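Local coordinates for proximal thread matrix protein 1 (Mytilus galloprovincialis, PDB 4CN9) that probably binds collagen in the matrix of the mussel byssus through two von Willebrand factor type A domains, and holds zinc ions, at residues I393-V398 / I408-S413. Residues are numbered along the deposited sequence; the frame is centred on the assembly and turned at random.
Sequences IVAIGV and INIASS
Ser412 grips the backbone of Ile393 twice: its OG accepts a hydrogen bond from Ile393 N at 2.9 Å, nearly straight at 169°. Ser412 N donates to Ile393 O at 3.0 Å, tilted 16° from the carbonyl plane. The hydroxyl lies anti to the Ser412 carbonyl carbon (chi1 -75°), a turn that sets it beside the Ser412 backbone N, so that OG and N reach the N and O of Ile393. Ala411 CA adds a CH...O approach to Ile393 O at 3.5 Å. The Ile393 side chain lays CG2 and CD1 against the Ile410 carbonyl, each 3.5 Å from its O. Two residues along the strand, the Ala395 methyl meets Ile410 CG1 and CD1 alike and lies 4.1 Å from Ala411 CB. Further out, Arg387 of helix 379-388 donates to Ile410 O. Replacing Ser412 by alanine removes OG and would probably leave the Ile393 amide without this acceptor. The chain here leaves helix 404-410 within the beta-alpha-beta unit of strands 391-398 and 417-420, in the second von Willebrand factor A domain. Because Ala395 pairs through its backbone with Tyr416 and Phe418, the serine hydroxyl appears to take the place of a strand carbonyl, satisfying a buried amide where the helix exit meets the sheet.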
loop_
_atom_site.group_PDB
_atom_site.type_symbol
_atom_site.label_atom_id
_atom_site.label_comp_id
_atom_site.label_asym_id
_atom_site.label_seq_id
_atom_site.Cartn_x
_atom_site.Cartn_y
_atom_site.Cartn_z
ATOM N N ILE A 393 -1.645 3.944 -7.380
ATOM C CA ILE A 393 -0.806 4.878 -8.130
ATOM C C ILE A 393 0.685 4.592 -7.973
ATOM O O ILE A 393 1.227 4.512 -6.853
ATOM C CB ILE A 393 -1.084 6.347 -7.720
ATOM C CG1 ILE A 393 -2.583 6.659 -7.842
ATOM C CG2 ILE A 393 -0.250 7.292 -8.568
ATOM C CD1 ILE A 393 -2.969 8.057 -7.401
ATOM N N VAL A 394 1.339 4.444 -9.119
ATOM C CA VAL A 394 2.781 4.291 -9.206
ATOM C C VAL A 394 3.358 5.609 -9.777
ATOM O O VAL A 394 2.800 6.145 -10.724
ATOM C CB VAL A 394 3.115 3.113 -10.147
ATOM C CG1 VAL A 394 4.613 2.974 -10.360
ATOM C CG2 VAL A 394 2.510 1.820 -9.607
ATOM N N ALA A 395 4.439 6.120 -9.182
ATOM C CA ALA A 395 5.027 7.416 -9.548
ATOM C C ALA A 395 6.511 7.285 -9.910
ATOM O O ALA A 395 7.305 6.803 -9.114
ATOM C CB ALA A 395 4.883 8.427 -8.391
ATOM N N ILE A 396 6.870 7.762 -11.098
ATOM C CA ILE A 396 8.224 7.677 -11.611
ATOM C C ILE A 396 8.751 9.051 -11.991
ATOM O O ILE A 396 8.109 9.769 -12.749
ATOM C CB ILE A 396 8.272 6.801 -12.880
ATOM C CG1 ILE A 396 7.741 5.403 -12.570
ATOM C CG2 ILE A 396 9.683 6.778 -13.468
ATOM C CD1 ILE A 396 7.276 4.618 -13.783
ATOM N N GLY A 397 9.915 9.409 -11.451
ATOM C CA GLY A 397 10.632 10.619 -11.838
ATOM C C GLY A 397 11.889 10.289 -12.641
ATOM O O GLY A 397 12.639 9.370 -12.295
ATOM N N VAL A 398 12.114 11.027 -13.723
ATOM C CA VAL A 398 13.288 10.832 -14.572
ATOM C C VAL A 398 14.084 12.118 -14.675
ATOM O O VAL A 398 13.529 13.182 -14.993
ATOM C CB VAL A 398 12.882 10.417 -15.991
ATOM C CG1 VAL A 398 14.109 10.014 -16.808
ATOM C CG2 VAL A 398 11.886 9.289 -15.946
ATOM N N ILE A 408 6.211 11.095 -3.883
ATOM C CA ILE A 408 5.806 10.440 -2.644
ATOM C C ILE A 408 4.373 10.829 -2.289
ATOM O O ILE A 408 3.585 9.981 -1.865
ATOM C CB ILE A 408 6.772 10.772 -1.474
ATOM C CG1 ILE A 408 8.122 10.062 -1.667
ATOM C CG2 ILE A 408 6.162 10.351 -0.142
ATOM C CD1 ILE A 408 9.249 10.611 -0.757
ATOM N N ASN A 409 4.009 12.096 -2.497
ATOM C CA ASN A 409 2.637 12.517 -2.232
ATOM C C ASN A 409 1.595 11.796 -3.076
ATOM O O ASN A 409 0.506 11.495 -2.592
ATOM C CB ASN A 409 2.455 14.018 -2.438
ATOM C CG ASN A 409 3.175 14.844 -1.388
ATOM O OD1 ASN A 409 3.640 14.319 -0.375
ATOM N ND2 ASN A 409 3.257 16.145 -1.625
ATOM N N ILE A 410 1.893 11.551 -4.347
ATOM C CA ILE A 410 0.872 11.002 -5.220
ATOM C C ILE A 410 0.804 9.487 -5.195
ATOM O O ILE A 410 -0.249 8.939 -5.435
ATOM C CB ILE A 410 0.989 11.477 -6.690
ATOM C CG1 ILE A 410 2.162 10.830 -7.390
ATOM C CG2 ILE A 410 1.073 13.004 -6.777
ATOM C CD1 ILE A 410 2.122 11.017 -8.902
ATOM N N ALA A 411 1.919 8.815 -4.948
ATOM C CA ALA A 411 1.939 7.355 -4.997
ATOM C C ALA A 411 1.145 6.741 -3.853
ATOM O O ALA A 411 0.951 7.370 -2.810
ATOM C CB ALA A 411 3.355 6.838 -4.975
ATOM N N SER A 412 0.713 5.499 -4.052
ATOM C CA SER A 412 -0.055 4.766 -3.050
ATOM C C SER A 412 0.856 4.310 -1.912
ATOM O O SER A 412 0.394 3.953 -0.815
ATOM C CB SER A 412 -0.763 3.560 -3.688
ATOM O OG SER A 412 -1.892 3.949 -4.461
ATOM N N SER A 413 2.154 4.316 -2.192
ATOM C CA SER A 413 3.158 3.963 -1.226
ATOM C C SER A 413 4.509 4.452 -1.711
ATOM O O SER A 413 4.756 4.518 -2.912
ATOM C CB SER A 413 3.187 2.438 -1.042
ATOM O OG SER A 413 4.273 2.072 -0.224
#